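PDB 2GZA: type IV secretion system protein VirB11, which hydrolyses ATP as a hexameric ATPase of the type IV secretion system, which could be required to establish the replication niche of Brucella suis in its host. Local coordinates for residues 104-112 with 220-228; 293-301 with 311-322. All coordinates share one frame; numbering follows the deposited sequence.

In the fold
Contact 1 and contact 2 sit far apart, with centres about 29 Å from each other, and they share no helix or strand. Both are buried, but contact 1 lies nearer the middle of the chain. There, the loop that follows strand 101-105 of the N-terminal antiparallel sheet meets strand 222-226, an outer strand of the parallel sheet in the ATPase part. Contact 2 stays within the ATPase part and packs two successive helices, 289-300 and 311-321. Backbone bonds and a watered glutamate dominate 104-112 with 220-228. In 293-301 with 311-322, one alanine knob, aliphatic contacts and a ring pair lie beside a charged pair, E294 and R315, near the subunit boundaries.

Contact 1: 104-112 with 220-228; sequences IVRPPACEH and PNHVHLFYP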
loop_
_atom_site.group_PDB
_atom_site.type_symbol
_atom_site.label_atom_id
_atom_site.label_comp_id
_atom_site.label_asym_id
_atom_site.label_seq_id
_atom_site.Cartn_x
_atom_site.Cartn_y
_atom_site.Cartn_z
ATOM N N ILE C 104 7.147 20.667 34.061
ATOM C CA ILE C 104 8.160 21.700 34.172
ATOM C C ILE C 104 8.899 21.897 32.855
ATOM O O ILE C 104 9.405 20.945 32.252
ATOM C CB ILE C 104 9.161 21.430 35.324
ATOM C CG1 ILE C 104 8.418 21.291 36.660
ATOM C CG2 ILE C 104 10.203 22.554 35.402
ATOM C CD1 ILE C 104 9.307 21.059 37.862
ATOM N N VAL C 105 8.929 23.147 32.408
ATOM C CA VAL C 105 9.723 23.548 31.255
ATOM C C VAL C 105 10.767 24.563 31.709
ATOM O O VAL C 105 10.437 25.533 32.390
ATOM C CB VAL C 105 8.861 24.176 30.141
ATOM C CG1 VAL C 105 9.651 24.255 28.831
ATOM C CG2 VAL C 105 7.583 23.392 29.948
ATOM N N ARG C 106 12.025 24.327 31.340
ATOM C CA ARG C 106 13.106 25.251 31.682
ATOM C C ARG C 106 13.733 25.953 30.450
ATOM O O ARG C 106 13.555 25.491 29.324
ATOM C CB ARG C 106 14.150 24.592 32.600
ATOM C CG ARG C 106 15.010 23.534 31.964
ATOM C CD ARG C 106 16.388 23.507 32.598
ATOM N NE ARG C 106 17.314 24.417 31.917
ATOM C CZ ARG C 106 18.466 24.846 32.420
ATOM N NH1 ARG C 106 18.862 24.462 33.627
ATOM N NH2 ARG C 106 19.226 25.670 31.710
ATOM N N PRO C 107 14.438 27.084 30.681
ATOM C CA PRO C 107 14.988 28.158 29.840
ATOM C C PRO C 107 15.489 28.017 28.390
ATOM O O PRO C 107 15.482 29.029 27.682
ATOM C CB PRO C 107 16.086 28.730 30.708
ATOM C CG PRO C 107 15.460 28.719 32.003
ATOM C CD PRO C 107 14.708 27.406 32.090
ATOM N N PRO C 108 16.009 26.859 27.947
ATOM C CA PRO C 108 16.064 26.965 26.477
ATOM C C PRO C 108 14.659 26.841 25.872
ATOM O O PRO C 108 14.309 27.604 24.971
ATOM C CB PRO C 108 16.980 25.817 26.052
ATOM C CG PRO C 108 16.928 24.842 27.190
ATOM C CD PRO C 108 16.584 25.605 28.460
ATOM N N ALA C 109 13.849 25.923 26.397
ATOM C CA ALA C 109 12.525 25.669 25.839
ATOM C C ALA C 109 11.442 26.673 26.259
ATOM O O ALA C 109 10.377 26.718 25.651
ATOM C CB ALA C 109 12.093 24.244 26.130
ATOM N N CYS C 110 11.711 27.470 27.290
ATOM C CA CYS C 110 10.817 28.564 27.681
ATOM C C CYS C 110 11.597 29.872 27.781
ATOM O O CYS C 110 12.816 29.859 27.763
ATOM C CB CYS C 110 10.112 28.260 29.006
ATOM S SG CYS C 110 11.157 28.402 30.481
ATOM N N GLU C 111 10.883 30.989 27.892
ATOM C CA GLU C 111 11.475 32.324 28.011
ATOM C C GLU C 111 12.633 32.343 28.998
ATOM O O GLU C 111 12.513 31.816 30.109
ATOM C CB GLU C 111 10.405 33.324 28.456
ATOM C CG GLU C 111 10.801 34.808 28.425
ATOM C CD GLU C 111 9.712 35.739 28.970
ATOM O OE1 GLU C 111 8.519 35.394 28.915
ATOM O OE2 GLU C 111 10.048 36.834 29.461
ATOM N N HIS C 112 13.750 32.951 28.591
ATOM C CA HIS C 112 14.944 33.022 29.431
ATOM C C HIS C 112 14.681 33.779 30.724
ATOM O O HIS C 112 13.927 34.755 30.742
ATOM C CB HIS C 112 16.139 33.612 28.674
ATOM C CG HIS C 112 16.024 35.074 28.386
ATOM N ND1 HIS C 112 15.601 35.565 27.168
ATOM C CD2 HIS C 112 16.293 36.156 29.156
ATOM C CE1 HIS C 112 15.604 36.884 27.201
ATOM N NE2 HIS C 112 16.020 37.268 28.396
ATOM N N PRO C 220 -1.323 38.673 31.443
ATOM C CA PRO C 220 -0.358 38.355 32.510
ATOM C C PRO C 220 -0.091 36.857 32.680
ATOM O O PRO C 220 1.030 36.461 32.977
ATOM C CB PRO C 220 -1.020 38.921 33.778
ATOM C CG PRO C 220 -2.461 39.121 33.420
ATOM C CD PRO C 220 -2.464 39.447 31.956
ATOM N N ASN C 221 -1.119 36.044 32.487
ATOM C CA ASN C 221 -1.003 34.601 32.635
ATOM C C ASN C 221 -0.608 33.954 31.306
ATOM O O ASN C 221 -1.467 33.501 30.548
ATOM C CB ASN C 221 -2.321 34.024 33.177
ATOM C CG ASN C 221 -2.222 32.556 33.586
ATOM O OD1 ASN C 221 -1.200 31.903 33.395
ATOM N ND2 ASN C 221 -3.305 32.032 34.143
ATOM N N HIS C 222 0.690 33.925 31.020
ATOM C CA HIS C 222 1.179 33.314 29.786
ATOM C C HIS C 222 2.533 32.642 29.952
ATOM O O HIS C 222 3.261 32.919 30.912
ATOM C CB HIS C 222 1.203 34.323 28.621
ATOM C CG HIS C 222 2.288 35.349 28.718
ATOM N ND1 HIS C 222 2.098 36.579 29.303
ATOM C CD2 HIS C 222 3.579 35.327 28.309
ATOM C CE1 HIS C 222 3.220 37.272 29.248
ATOM N NE2 HIS C 222 4.134 36.532 28.651
ATOM N N VAL C 223 2.850 31.756 29.012
ATOM C CA VAL C 223 4.159 31.109 28.943
ATOM C C VAL C 223 4.630 31.126 27.491
ATOM O O VAL C 223 3.892 30.696 26.600
ATOM C CB VAL C 223 4.112 29.644 29.484
ATOM C CG1 VAL C 223 5.448 28.952 29.294
ATOM C CG2 VAL C 223 3.721 29.621 30.961
ATOM N N HIS C 224 5.834 31.641 27.253
ATOM C CA HIS C 224 6.444 31.574 25.924
ATOM C C HIS C 224 7.336 30.351 25.838
ATOM O O HIS C 224 8.316 30.245 26.576
ATOM C CB HIS C 224 7.274 32.821 25.612
ATOM C CG HIS C 224 6.500 34.097 25.642
ATOM N ND1 HIS C 224 5.449 34.351 24.790
ATOM C CD2 HIS C 224 6.646 35.206 26.402
ATOM C CE1 HIS C 224 4.972 35.555 25.038
ATOM N NE2 HIS C 224 5.683 36.096 26.007
ATOM N N LEU C 225 6.991 29.431 24.946
ATOM C CA LEU C 225 7.823 28.265 24.684
ATOM C C LEU C 225 8.602 28.427 23.379
ATOM O O LEU C 225 8.128 29.057 22.431
ATOM C CB LEU C 225 6.997 26.979 24.663
ATOM C CG LEU C 225 6.149 26.608 25.888
ATOM C CD1 LEU C 225 5.310 25.376 25.594
ATOM C CD2 LEU C 225 7.002 26.388 27.137
ATOM N N PHE C 226 9.800 27.852 23.337
ATOM C CA PHE C 226 10.708 28.027 22.208
ATOM C C PHE C 226 11.358 26.724 21.751
ATOM O O PHE C 226 11.721 25.882 22.578
ATOM C CB PHE C 226 11.774 29.061 22.550
ATOM C CG PHE C 226 11.224 30.427 22.766
ATOM C CD1 PHE C 226 10.936 30.877 24.049
ATOM C CD2 PHE C 226 10.964 31.259 21.683
ATOM C CE1 PHE C 226 10.418 32.142 24.253
ATOM C CE2 PHE C 226 10.442 32.524 21.880
ATOM C CZ PHE C 226 10.169 32.968 23.166
ATOM N N TYR C 227 11.467 26.558 20.431
ATOM C CA TYR C 227 12.187 25.437 19.840
ATOM C C TYR C 227 13.347 25.968 18.989
ATOM O O TYR C 227 13.205 26.997 18.321
ATOM C CB TYR C 227 11.252 24.517 19.031
ATOM C CG TYR C 227 10.536 25.175 17.870
ATOM C CD1 TYR C 227 11.084 25.168 16.590
ATOM C CD2 TYR C 227 9.305 25.794 18.050
ATOM C CE1 TYR C 227 10.426 25.776 15.515
ATOM C CE2 TYR C 227 8.645 26.407 16.992
ATOM C CZ TYR C 227 9.208 26.392 15.731
ATOM O OH TYR C 227 8.556 26.997 14.684
ATOM N N PRO C 228 14.504 25.283 19.022
ATOM C CA PRO C 228 15.722 25.830 18.398
ATOM C C PRO C 228 15.719 25.749 16.868
ATOM O O PRO C 228 14.840 25.102 16.298
ATOM C CB PRO C 228 16.832 24.966 19.001
ATOM C CG PRO C 228 16.170 23.672 19.343
ATOM C CD PRO C 228 14.730 23.964 19.641
HETATM O O HOH W 1 14.123 25.272 22.667
HETATM O O HOH W 2 6.883 37.392 29.017
HETATM O O HOH W 3 7.318 32.916 29.236
#
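F226 and A109 meet first through their backbones: F226 N donates to A109 O at 2.6 Å, from above the plane of that carbonyl. The return bond runs from E111 N to H224 O, 3.0 Å, so C110 and L225 sit opposite each other as a non-hydrogen-bonded pair of antiparallel type, a single bridge rather than a full strand. The F226 ring then lies against this turn of chain, its CD1 corner 3.8 Å from E111 N. Both E111 N and the carbonyl carbon of C110 lie at the ring's edge, close to its plane, so it is the rim of the phenyl group that meets the backbone.

E111 makes the polar half of the contact. With CG anti to the backbone N (chi1 -171°) and an extended chain beyond, it runs alongside H224, both side chains pointing the same way. E111 OE1 reaches the edge of the imidazole, 3.1 Å from H224 CD2, with carboxylate and ring planes 44° apart. That oxygen accepts from water 3, which is in turn bonded by H224 N, and from water 2, which also meets H222 NE2. Its strongest partner is R45, through a salt bridge, while H224 ND1 is bonded to T207 of the adjoining strand.

L225 packs on V105 and C110 on the apolar side. L225 CD2 lies 3.8 Å from V105 CG1, the two side chains crossing at about a right angle, and 4.1 Å from C110 CB. L244 and C248 of helix 241-248 pack on the same leucine.

Direct backbone bonds thus fix the loop on the outer strand, L225 adds apolar packing, and R45 holds the E111 carboxylate from the N-terminal side while waters 2 and 3 carry the link across to H222 NE2 and H224 N of strand 222-226.

Contact 2: 293-301 with 311-322; sequences FERLALMVL and YEIIRRLLYLVV
Y311 starts the contact: its CE1 lies 3.8 Å from A297 CB, and its hydroxyl donates to water 4, which bonds E294 O and OE1 in turn. One turn on, I314 meets V300 tip to tip through CG2, 3.8 Å from V300 CB. I314 CD1 touches L301 CD2, 3.7 Å, the side chains crossing at about a right angle.

R315 follows, its chain bent at both chi2 and chi3. With these bends R315 NH1 donates to Y311 OH at 3.0 Å in the guanidinium plane, and R315 NH2 to Y319 OH, 17° out of it; F293 CB lies over one face. R315 NH1 also forms a salt bridge to E294 OE1 at 3.2 Å, the carboxylate standing nearly upright to the guanidinium. With Y311, I314 and L318, R315 frames the hole that takes A297 as a knob. R316 makes a salt bridge to E294 of a neighbouring subunit.

L318 slides past F293, its CB at the edge of that ring, and its CG and CD1 rest on L296. Y319 then gives an edge-to-face stack, CE2 above the centre of the F293 ring, centroids 4.8 Å apart. V322, just past the helix, closes on F293 CE1.

A single knob, A297, set among four residues where the helix segments cross at 119°, thus joins two successive helices of the P-loop ATPase domain, along a surface where subunits of the hexamer meet.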
loop_
_atom_site.group_PDB
_atom_site.type_symbol
_atom_site.label_atom_id
_atom_site.label_comp_id
_atom_site.label_asym_id
_atom_site.label_seq_id
_atom_site.Cartn_x
_atom_site.Cartn_y
_atom_site.Cartn_z
ATOM N N PHE C 293 -5.288 24.671 3.102
ATOM C CA PHE C 293 -5.676 23.297 3.408
ATOM C C PHE C 293 -4.822 22.322 2.613
ATOM O O PHE C 293 -4.435 21.264 3.109
ATOM C CB PHE C 293 -7.166 23.060 3.135
ATOM C CG PHE C 293 -8.066 23.672 4.165
ATOM C CD1 PHE C 293 -8.209 23.089 5.414
ATOM C CD2 PHE C 293 -8.765 24.837 3.886
ATOM C CE1 PHE C 293 -9.043 23.653 6.375
ATOM C CE2 PHE C 293 -9.595 25.409 4.832
ATOM C CZ PHE C 293 -9.734 24.817 6.086
ATOM N N GLU C 294 -4.523 22.709 1.377
ATOM C CA GLU C 294 -3.667 21.939 0.486
ATOM C C GLU C 294 -2.274 21.741 1.086
ATOM O O GLU C 294 -1.761 20.623 1.122
ATOM C CB GLU C 294 -3.563 22.659 -0.861
ATOM C CG GLU C 294 -3.509 21.757 -2.068
ATOM C CD GLU C 294 -4.830 21.070 -2.371
ATOM O OE1 GLU C 294 -4.840 19.823 -2.447
ATOM O OE2 GLU C 294 -5.851 21.767 -2.545
ATOM N N ARG C 295 -1.679 22.828 1.569
ATOM C CA ARG C 295 -0.355 22.781 2.191
ATOM C C ARG C 295 -0.337 22.149 3.581
ATOM O O ARG C 295 0.643 21.514 3.946
ATOM C CB ARG C 295 0.273 24.169 2.238
ATOM C CG ARG C 295 0.770 24.651 0.887
ATOM C CD ARG C 295 1.896 25.646 1.018
ATOM N NE ARG C 295 3.147 25.005 1.407
ATOM C CZ ARG C 295 3.838 25.294 2.501
ATOM N NH1 ARG C 295 3.427 26.235 3.341
ATOM N NH2 ARG C 295 4.963 24.648 2.747
ATOM N N LEU C 296 -1.410 22.331 4.352
ATOM C CA LEU C 296 -1.525 21.713 5.679
ATOM C C LEU C 296 -1.559 20.197 5.578
ATOM O O LEU C 296 -0.974 19.498 6.408
ATOM C CB LEU C 296 -2.759 22.220 6.431
ATOM C CG LEU C 296 -2.756 23.695 6.845
ATOM C CD1 LEU C 296 -4.063 24.073 7.506
ATOM C CD2 LEU C 296 -1.575 24.026 7.743
ATOM N N ALA C 297 -2.231 19.707 4.542
ATOM C CA ALA C 297 -2.321 18.279 4.264
ATOM C C ALA C 297 -0.960 17.670 3.946
ATOM O O ALA C 297 -0.661 16.569 4.396
ATOM C CB ALA C 297 -3.309 18.016 3.138
ATOM N N LEU C 298 -0.143 18.395 3.184
ATOM C CA LEU C 298 1.221 17.972 2.881
ATOM C C LEU C 298 2.104 17.937 4.133
ATOM O O LEU C 298 2.982 17.087 4.254
ATOM C CB LEU C 298 1.834 18.882 1.817
ATOM C CG LEU C 298 1.626 18.641 0.308
ATOM C CD1 LEU C 298 0.307 17.954 -0.054
ATOM C CD2 LEU C 298 1.803 19.943 -0.476
ATOM N N MET C 299 1.858 18.854 5.062
ATOM C CA MET C 299 2.591 18.887 6.315
ATOM C C MET C 299 2.236 17.676 7.185
ATOM O O MET C 299 3.111 17.086 7.819
ATOM C CB MET C 299 2.323 20.192 7.059
ATOM C CG MET C 299 2.911 21.389 6.374
ATOM S SD MET C 299 2.313 22.928 7.067
ATOM C CE MET C 299 3.055 24.097 5.930
ATOM N N VAL C 300 0.956 17.307 7.196
ATOM C CA VAL C 300 0.487 16.131 7.925
ATOM C C VAL C 300 1.207 14.866 7.447
ATOM O O VAL C 300 1.596 14.010 8.251
ATOM C CB VAL C 300 -1.058 15.954 7.806
ATOM C CG1 VAL C 300 -1.522 14.667 8.484
ATOM C CG2 VAL C 300 -1.789 17.149 8.406
ATOM N N LEU C 301 1.408 14.769 6.139
ATOM C CA LEU C 301 2.095 13.633 5.547
ATOM C C LEU C 301 3.574 13.539 5.925
ATOM O O LEU C 301 4.214 12.533 5.644
ATOM C CB LEU C 301 1.920 13.635 4.026
ATOM C CG LEU C 301 0.524 13.327 3.483
ATOM C CD1 LEU C 301 0.420 13.728 2.016
ATOM C CD2 LEU C 301 0.167 11.858 3.676
ATOM N N TYR C 311 -5.477 10.335 2.356
ATOM C CA TYR C 311 -5.507 11.757 2.055
ATOM C C TYR C 311 -6.876 12.380 2.354
ATOM O O TYR C 311 -6.961 13.451 2.958
ATOM C CB TYR C 311 -5.085 12.003 0.595
ATOM C CG TYR C 311 -5.021 13.468 0.232
ATOM C CD1 TYR C 311 -3.904 14.241 0.553
ATOM C CD2 TYR C 311 -6.089 14.086 -0.404
ATOM C CE1 TYR C 311 -3.857 15.585 0.236
ATOM C CE2 TYR C 311 -6.048 15.421 -0.722
ATOM C CZ TYR C 311 -4.934 16.164 -0.401
ATOM O OH TYR C 311 -4.910 17.490 -0.716
ATOM N N GLU C 312 -7.937 11.701 1.926
ATOM C CA GLU C 312 -9.308 12.142 2.195
ATOM C C GLU C 312 -9.625 12.306 3.689
ATOM O O GLU C 312 -10.436 13.148 4.044
ATOM C CB GLU C 312 -10.320 11.208 1.522
ATOM N N ILE C 313 -8.973 11.526 4.551
ATOM C CA ILE C 313 -9.166 11.610 6.001
ATOM C C ILE C 313 -8.393 12.786 6.596
ATOM O O ILE C 313 -8.884 13.459 7.500
ATOM C CB ILE C 313 -8.824 10.256 6.696
ATOM C CG1 ILE C 313 -9.701 9.127 6.137
ATOM C CG2 ILE C 313 -8.954 10.343 8.217
ATOM C CD1 ILE C 313 -11.191 9.450 6.051
ATOM N N ILE C 314 -7.196 13.043 6.068
ATOM C CA ILE C 314 -6.408 14.212 6.447
ATOM C C ILE C 314 -7.217 15.480 6.153
ATOM O O ILE C 314 -7.363 16.353 7.012
ATOM C CB ILE C 314 -5.048 14.232 5.698
ATOM C CG1 ILE C 314 -4.187 13.052 6.152
ATOM C CG2 ILE C 314 -4.315 15.557 5.924
ATOM C CD1 ILE C 314 -2.973 12.778 5.302
ATOM N N ARG C 315 -7.764 15.549 4.942
ATOM C CA ARG C 315 -8.577 16.678 4.517
ATOM C C ARG C 315 -9.849 16.827 5.339
ATOM O O ARG C 315 -10.322 17.936 5.571
ATOM C CB ARG C 315 -8.919 16.571 3.028
ATOM C CG ARG C 315 -7.731 16.798 2.072
ATOM C CD ARG C 315 -7.041 18.152 2.288
ATOM N NE ARG C 315 -7.924 19.261 1.948
ATOM C CZ ARG C 315 -7.930 19.891 0.777
ATOM N NH1 ARG C 315 -7.075 19.547 -0.183
ATOM N NH2 ARG C 315 -8.789 20.874 0.570
ATOM N N ARG C 316 -10.401 15.710 5.783
ATOM C CA ARG C 316 -11.552 15.745 6.665
ATOM C C ARG C 316 -11.179 16.236 8.069
ATOM O O ARG C 316 -11.925 17.005 8.671
ATOM C CB ARG C 316 -12.219 14.375 6.710
ATOM C CG ARG C 316 -13.332 14.248 7.726
ATOM C CD ARG C 316 -13.113 12.954 8.454
ATOM N NE ARG C 316 -14.225 12.520 9.296
ATOM C CZ ARG C 316 -15.403 12.104 8.865
ATOM N NH1 ARG C 316 -15.661 12.097 7.591
ATOM N NH2 ARG C 316 -16.333 11.715 9.714
ATOM N N LEU C 317 -10.030 15.802 8.575
ATOM C CA LEU C 317 -9.547 16.254 9.878
ATOM C C LEU C 317 -9.319 17.759 9.911
ATOM O O LEU C 317 -9.682 18.420 10.876
ATOM C CB LEU C 317 -8.283 15.493 10.296
ATOM C CG LEU C 317 -8.503 14.320 11.256
ATOM C CD1 LEU C 317 -9.351 14.723 12.475
ATOM C CD2 LEU C 317 -9.142 13.167 10.557
ATOM N N LEU C 318 -8.729 18.285 8.840
ATOM C CA LEU C 318 -8.514 19.716 8.701
ATOM C C LEU C 318 -9.819 20.512 8.769
ATOM O O LEU C 318 -9.881 21.557 9.417
ATOM C CB LEU C 318 -7.786 20.035 7.391
ATOM C CG LEU C 318 -6.257 20.158 7.336
ATOM C CD1 LEU C 318 -5.626 20.206 8.720
ATOM C CD2 LEU C 318 -5.645 19.054 6.520
ATOM N N TYR C 319 -10.852 20.010 8.099
ATOM C CA TYR C 319 -12.150 20.670 8.094
ATOM C C TYR C 319 -12.896 20.586 9.421
ATOM O O TYR C 319 -13.673 21.483 9.747
ATOM C CB TYR C 319 -13.040 20.152 6.961
ATOM C CG TYR C 319 -12.591 20.542 5.563
ATOM C CD1 TYR C 319 -12.662 19.631 4.513
ATOM C CD2 TYR C 319 -12.100 21.821 5.288
ATOM C CE1 TYR C 319 -12.251 19.975 3.229
ATOM C CE2 TYR C 319 -11.684 22.172 4.008
ATOM C CZ TYR C 319 -11.767 21.243 2.986
ATOM O OH TYR C 319 -11.364 21.588 1.713
ATOM N N LEU C 320 -12.663 19.516 10.177
ATOM C CA LEU C 320 -13.275 19.349 11.487
ATOM C C LEU C 320 -12.630 20.237 12.535
ATOM O O LEU C 320 -13.266 20.614 13.518
ATOM C CB LEU C 320 -13.189 17.889 11.916
ATOM C CG LEU C 320 -14.142 16.930 11.202
ATOM C CD1 LEU C 320 -13.786 15.511 11.540
ATOM C CD2 LEU C 320 -15.597 17.212 11.555
ATOM N N VAL C 321 -11.373 20.581 12.300
ATOM C CA VAL C 321 -10.530 21.239 13.282
ATOM C C VAL C 321 -10.346 22.730 12.980
ATOM O O VAL C 321 -10.296 23.548 13.895
ATOM C CB VAL C 321 -9.175 20.501 13.357
ATOM C CG1 VAL C 321 -8.039 21.432 13.739
ATOM C CG2 VAL C 321 -9.282 19.334 14.305
ATOM N N VAL C 322 -10.254 23.081 11.703
ATOM C CA VAL C 322 -9.969 24.461 11.299
ATOM C C VAL C 322 -11.251 25.182 10.931
ATOM O O VAL C 322 -11.909 24.823 9.959
ATOM C CB VAL C 322 -8.956 24.541 10.103
ATOM C CG1 VAL C 322 -8.768 25.981 9.649
ATOM C CG2 VAL C 322 -7.610 23.939 10.485
HETATM O O HOH W 4 -2.774 18.895 -0.744
#